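Local coordinates for protein dual function macrocyclase-peptidase POPB (Galerina marginata, PDB 5N4B) that cleaves peptide bonds after proline and macrocyclizes a peptide intermediate in the biosynthesis of the amanitin toxins, at residues T267-F279 and K285-G297. The protein carries 1 engineered substitution. Residues are numbered along the deposited sequence; the frame is centred on the assembly and turned at random.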
loop_
_atom_site.group_PDB
_atom_site.type_symbol
_atom_site.label_atom_id
_atom_site.label_comp_id
_atom_site.label_asym_id
_atom_site.label_seq_id
_atom_site.Cartn_x
_atom_site.Cartn_y
_atom_site.Cartn_z
ATOM N N THR A 267 -0.647 -22.162 -5.868
ATOM C CA THR A 267 -1.033 -23.532 -6.199
ATOM C C THR A 267 -1.954 -23.525 -7.416
ATOM O O THR A 267 -2.896 -22.726 -7.498
ATOM C CB THR A 267 -1.715 -24.235 -5.046
ATOM O OG1 THR A 267 -2.784 -23.383 -4.603
ATOM C CG2 THR A 267 -0.708 -24.493 -3.909
ATOM N N SER A 268 -1.662 -24.392 -8.370
ATOM C CA SER A 268 -2.483 -24.447 -9.568
ATOM C C SER A 268 -3.874 -25.003 -9.268
ATOM O O SER A 268 -4.058 -25.862 -8.399
ATOM C CB SER A 268 -1.799 -25.242 -10.666
ATOM O OG SER A 268 -1.755 -26.617 -10.324
ATOM N N GLU A 269 -4.850 -24.517 -10.032
ATOM C CA GLU A 269 -6.251 -24.909 -9.870
ATOM C C GLU A 269 -6.472 -26.397 -10.044
ATOM O O GLU A 269 -7.336 -26.978 -9.362
ATOM C CB GLU A 269 -7.126 -24.170 -10.885
ATOM C CG GLU A 269 -7.257 -22.677 -10.619
ATOM C CD GLU A 269 -7.886 -22.355 -9.258
ATOM O OE1 GLU A 269 -8.717 -23.156 -8.757
ATOM O OE2 GLU A 269 -7.526 -21.292 -8.690
ATOM N N ASP A 270 -5.722 -27.031 -10.921
ATOM C CA ASP A 270 -5.883 -28.439 -11.214
ATOM C C ASP A 270 -5.225 -29.354 -10.186
ATOM O O ASP A 270 -5.292 -30.568 -10.360
ATOM C CB ASP A 270 -5.424 -28.773 -12.650
ATOM C CG ASP A 270 -3.944 -28.538 -12.889
ATOM O OD1 ASP A 270 -3.222 -28.230 -11.914
ATOM O OD2 ASP A 270 -3.503 -28.663 -14.063
ATOM N N GLY A 271 -4.569 -28.810 -9.152
ATOM C CA GLY A 271 -3.886 -29.623 -8.159
ATOM C C GLY A 271 -2.534 -30.164 -8.569
ATOM O O GLY A 271 -1.904 -30.876 -7.768
ATOM N N LYS A 272 -2.039 -29.821 -9.768
ATOM C CA LYS A 272 -0.827 -30.434 -10.283
ATOM C C LYS A 272 0.458 -29.763 -9.813
ATOM O O LYS A 272 1.480 -30.445 -9.687
ATOM C CB LYS A 272 -0.885 -30.427 -11.801
ATOM C CG LYS A 272 0.307 -31.065 -12.481
ATOM C CD LYS A 272 0.137 -30.951 -13.967
ATOM C CE LYS A 272 1.120 -31.774 -14.753
ATOM N NZ LYS A 272 1.004 -31.226 -16.101
ATOM N N TYR A 273 0.446 -28.450 -9.600
ATOM C CA TYR A 273 1.672 -27.703 -9.376
ATOM C C TYR A 273 1.601 -26.878 -8.107
ATOM O O TYR A 273 0.548 -26.347 -7.729
ATOM C CB TYR A 273 1.956 -26.761 -10.550
ATOM C CG TYR A 273 2.291 -27.434 -11.832
ATOM C CD1 TYR A 273 3.403 -28.246 -11.937
ATOM C CD2 TYR A 273 1.526 -27.195 -12.955
ATOM C CE1 TYR A 273 3.747 -28.817 -13.133
ATOM C CE2 TYR A 273 1.836 -27.791 -14.176
ATOM C CZ TYR A 273 2.956 -28.617 -14.239
ATOM O OH TYR A 273 3.277 -29.174 -15.463
ATOM N N LEU A 274 2.748 -26.800 -7.469
ATOM C CA LEU A 274 3.063 -25.847 -6.416
ATOM C C LEU A 274 4.178 -24.952 -6.935
ATOM O O LEU A 274 5.225 -25.432 -7.382
ATOM C CB LEU A 274 3.529 -26.594 -5.167
ATOM C CG LEU A 274 4.103 -25.769 -4.017
ATOM C CD1 LEU A 274 3.070 -24.885 -3.454
ATOM C CD2 LEU A 274 4.655 -26.729 -2.953
ATOM N N TYR A 275 3.998 -23.657 -6.798
ATOM C CA TYR A 275 4.971 -22.690 -7.239
ATOM C C TYR A 275 5.606 -21.985 -6.062
ATOM O O TYR A 275 4.916 -21.623 -5.091
ATOM C CB TYR A 275 4.278 -21.663 -8.105
ATOM C CG TYR A 275 3.495 -22.207 -9.279
ATOM C CD1 TYR A 275 4.130 -22.683 -10.438
ATOM C CD2 TYR A 275 2.106 -22.251 -9.271
ATOM C CE1 TYR A 275 3.415 -23.155 -11.504
ATOM C CE2 TYR A 275 1.397 -22.721 -10.379
ATOM C CZ TYR A 275 2.075 -23.169 -11.480
ATOM O OH TYR A 275 1.330 -23.615 -12.544
ATOM N N LEU A 276 6.931 -21.769 -6.150
ATOM C CA LEU A 276 7.680 -21.023 -5.147
ATOM C C LEU A 276 8.332 -19.826 -5.787
ATOM O O LEU A 276 9.054 -19.962 -6.783
ATOM C CB LEU A 276 8.765 -21.898 -4.539
ATOM C CG LEU A 276 9.672 -21.240 -3.475
ATOM C CD1 LEU A 276 8.964 -21.036 -2.178
ATOM C CD2 LEU A 276 10.951 -22.078 -3.272
ATOM N N TYR A 277 8.074 -18.670 -5.210
ATOM C CA TYR A 277 8.716 -17.432 -5.593
ATOM C C TYR A 277 9.738 -17.069 -4.518
ATOM O O TYR A 277 9.522 -17.306 -3.318
ATOM C CB TYR A 277 7.721 -16.284 -5.656
ATOM C CG TYR A 277 6.493 -16.515 -6.522
ATOM C CD1 TYR A 277 6.570 -16.655 -7.873
ATOM C CD2 TYR A 277 5.249 -16.508 -5.956
ATOM C CE1 TYR A 277 5.442 -16.856 -8.627
ATOM C CE2 TYR A 277 4.113 -16.700 -6.718
ATOM C CZ TYR A 277 4.220 -16.852 -8.057
ATOM O OH TYR A 277 3.064 -16.987 -8.832
ATOM N N GLN A 278 10.874 -16.530 -4.935
ATOM C CA GLN A 278 11.886 -15.995 -4.027
ATOM C C GLN A 278 12.255 -14.569 -4.395
ATOM O O GLN A 278 12.421 -14.241 -5.576
ATOM C CB GLN A 278 13.162 -16.820 -4.019
ATOM C CG GLN A 278 12.888 -18.331 -3.872
ATOM C CD GLN A 278 14.119 -19.170 -3.708
ATOM O OE1 GLN A 278 15.085 -18.784 -3.029
ATOM N NE2 GLN A 278 14.097 -20.327 -4.341
ATOM N N PHE A 279 12.401 -13.741 -3.366
ATOM C CA PHE A 279 12.683 -12.317 -3.502
ATOM C C PHE A 279 13.890 -11.983 -2.647
ATOM O O PHE A 279 13.941 -12.361 -1.466
ATOM C CB PHE A 279 11.500 -11.451 -3.050
ATOM C CG PHE A 279 10.179 -11.854 -3.655
ATOM C CD1 PHE A 279 9.394 -12.806 -3.019
ATOM C CD2 PHE A 279 9.735 -11.303 -4.846
ATOM C CE1 PHE A 279 8.151 -13.202 -3.566
ATOM C CE2 PHE A 279 8.503 -11.730 -5.406
ATOM C CZ PHE A 279 7.744 -12.653 -4.777
ATOM N N LYS A 285 12.134 -8.328 -9.017
ATOM C CA LYS A 285 12.776 -9.487 -9.605
ATOM C C LYS A 285 12.582 -10.670 -8.683
ATOM O O LYS A 285 12.667 -10.531 -7.538
ATOM C CB LYS A 285 14.256 -9.267 -9.877
ATOM C CG LYS A 285 14.612 -8.139 -10.826
ATOM C CD LYS A 285 16.125 -7.974 -10.922
ATOM C CE LYS A 285 16.515 -6.944 -11.946
ATOM N NZ LYS A 285 16.301 -5.547 -11.534
ATOM N N ASN A 286 12.276 -11.814 -9.259
ATOM C CA ASN A 286 12.087 -12.995 -8.481
ATOM C C ASN A 286 12.461 -14.293 -9.156
ATOM O O ASN A 286 12.441 -14.432 -10.300
ATOM C CB ASN A 286 10.632 -13.084 -7.920
ATOM C CG ASN A 286 9.556 -13.338 -8.971
ATOM O OD1 ASN A 286 9.081 -14.432 -9.179
ATOM N ND2 ASN A 286 9.204 -12.340 -9.572
ATOM N N LEU A 287 12.783 -15.263 -8.330
ATOM C CA LEU A 287 12.942 -16.618 -8.797
ATOM C C LEU A 287 11.576 -17.302 -8.853
ATOM O O LEU A 287 10.596 -16.883 -8.220
ATOM C CB LEU A 287 13.873 -17.435 -7.870
ATOM C CG LEU A 287 15.214 -16.778 -7.572
ATOM C CD1 LEU A 287 16.086 -17.722 -6.766
ATOM C CD2 LEU A 287 15.933 -16.322 -8.784
ATOM N N LEU A 288 11.502 -18.365 -9.623
ATOM C CA LEU A 288 10.275 -19.133 -9.772
ATOM C C LEU A 288 10.650 -20.595 -9.948
ATOM O O LEU A 288 11.279 -20.973 -10.946
ATOM C CB LEU A 288 9.457 -18.641 -10.974
ATOM C CG LEU A 288 8.290 -19.549 -11.411
ATOM C CD1 LEU A 288 7.265 -19.549 -10.364
ATOM C CD2 LEU A 288 7.744 -19.113 -12.758
ATOM N N TRP A 289 10.295 -21.403 -8.951
ATOM C CA TRP A 289 10.522 -22.841 -8.987
ATOM C C TRP A 289 9.170 -23.541 -8.978
ATOM O O TRP A 289 8.164 -23.000 -8.458
ATOM C CB TRP A 289 11.386 -23.337 -7.818
ATOM C CG TRP A 289 12.797 -22.800 -7.747
ATOM C CD1 TRP A 289 13.441 -22.000 -8.634
ATOM C CD2 TRP A 289 13.718 -23.059 -6.690
ATOM N NE1 TRP A 289 14.718 -21.731 -8.184
ATOM C CE2 TRP A 289 14.913 -22.387 -7.001
ATOM C CE3 TRP A 289 13.632 -23.795 -5.506
ATOM C CZ2 TRP A 289 16.025 -22.435 -6.179
ATOM C CZ3 TRP A 289 14.742 -23.827 -4.659
ATOM C CH2 TRP A 289 15.926 -23.174 -5.033
ATOM N N VAL A 290 9.118 -24.732 -9.573
ATOM C CA VAL A 290 7.873 -25.451 -9.776
ATOM C C VAL A 290 8.021 -26.866 -9.275
ATOM O O VAL A 290 8.932 -27.575 -9.700
ATOM C CB VAL A 290 7.488 -25.484 -11.269
ATOM C CG1 VAL A 290 6.151 -26.234 -11.456
ATOM C CG2 VAL A 290 7.404 -24.077 -11.848
ATOM N N ALA A 291 7.099 -27.303 -8.448
ATOM C CA ALA A 291 7.028 -28.677 -7.972
ATOM C C ALA A 291 5.757 -29.327 -8.483
ATOM O O ALA A 291 4.689 -28.698 -8.537
ATOM C CB ALA A 291 7.028 -28.783 -6.450
ATOM N N GLU A 292 5.836 -30.604 -8.792
ATOM C CA GLU A 292 4.666 -31.402 -9.102
ATOM C C GLU A 292 4.118 -32.004 -7.812
ATOM O O GLU A 292 4.867 -32.599 -7.017
ATOM C CB GLU A 292 5.056 -32.502 -10.084
ATOM C CG GLU A 292 5.423 -31.991 -11.456
ATOM C CD GLU A 292 5.643 -33.103 -12.443
ATOM O OE1 GLU A 292 6.022 -34.202 -11.999
ATOM O OE2 GLU A 292 5.428 -32.878 -13.646
ATOM N N LEU A 293 2.822 -31.829 -7.587
ATOM C CA LEU A 293 2.107 -32.413 -6.463
ATOM C C LEU A 293 1.391 -33.659 -6.936
ATOM O O LEU A 293 0.737 -33.644 -7.987
ATOM C CB LEU A 293 1.039 -31.445 -5.949
ATOM C CG LEU A 293 1.527 -30.141 -5.357
ATOM C CD1 LEU A 293 0.367 -29.219 -5.059
ATOM C CD2 LEU A 293 2.383 -30.365 -4.151
ATOM N N ASP A 294 1.450 -34.720 -6.136
ATOM C CA ASP A 294 0.633 -35.880 -6.467
ATOM C C ASP A 294 -0.689 -35.714 -5.720
ATOM O O ASP A 294 -0.890 -34.732 -4.994
ATOM C CB ASP A 294 1.356 -37.205 -6.178
ATOM C CG ASP A 294 1.721 -37.384 -4.714
ATOM O OD1 ASP A 294 0.983 -36.894 -3.845
ATOM O OD2 ASP A 294 2.728 -38.068 -4.429
ATOM N N GLU A 295 -1.629 -36.644 -5.916
ATOM C CA GLU A 295 -2.976 -36.393 -5.398
ATOM C C GLU A 295 -3.032 -36.342 -3.871
ATOM O O GLU A 295 -4.004 -35.807 -3.321
ATOM C CB GLU A 295 -4.009 -37.380 -5.968
ATOM C CG GLU A 295 -4.216 -37.228 -7.480
ATOM C CD GLU A 295 -4.944 -38.418 -8.114
ATOM O OE1 GLU A 295 -5.587 -39.193 -7.368
ATOM O OE2 GLU A 295 -4.804 -38.623 -9.345
ATOM N N ASP A 296 -2.017 -36.875 -3.184
ATOM C CA ASP A 296 -1.861 -36.745 -1.736
ATOM C C ASP A 296 -1.454 -35.343 -1.269
ATOM O O ASP A 296 -1.540 -35.070 -0.066
ATOM C CB ASP A 296 -0.788 -37.731 -1.273
ATOM C CG ASP A 296 -1.185 -39.161 -1.518
ATOM O OD1 ASP A 296 -2.401 -39.429 -1.461
ATOM O OD2 ASP A 296 -0.300 -40.002 -1.800
ATOM N N GLY A 297 -1.040 -34.449 -2.168
ATOM C CA GLY A 297 -0.712 -33.082 -1.763
ATOM C C GLY A 297 0.679 -32.906 -1.161
ATOM O O GLY A 297 1.610 -33.682 -1.401
HETATM O O HOH W 1 -2.460 -32.276 -5.540
HETATM O O HOH W 2 1.605 -33.124 -10.681
HETATM O O HOH W 3 5.452 -30.695 -15.355
#
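The side-chain amide of Gln278 stands almost upright on the indole of Trp289, its plane 80° from the ring, with NE2 over one face, 3.4 Å from Trp289 CZ2. With CG anti to the carbonyl carbon (chi1 -48°) and the chain extended beyond it, Gln278 reaches diagonally past its direct partner Leu287. Leu276 runs alongside Trp289, its CD2 3.9 Å from Trp289 CE3, while the indole N-H is hydrogen-bonded to Asn309 OD1. Strands 273-279 and 287-292 form the central hairpin of a four-stranded antiparallel sheet, a blade of the beta-propeller. Leu274 pairs with Ala291 and Leu276 with Trp289 through nearly straight backbone bonds, whereas the Gln278 N to Leu287 O bond is weak at 3.3 Å; the return bond, Leu287 N to Gln278 O, is 3.0 Å. On the other face, Tyr273, Tyr275 and Tyr277 form a row. Val290 parts its methyls between two of them, CG1 lying 3.4 Å from Tyr273 CD1 and CG2 3.8 Å from Tyr275 CD1; Leu288 CD1 packs 3.7 Å from Tyr277 CE1. A water links Tyr273 OH to Glu292 OE2. Backbone bonds thus set the register, and the buried Tyr277 hydroxyl is satisfied outside the hairpin, by Asp266 OD2 and Ile317 N of the next sheet.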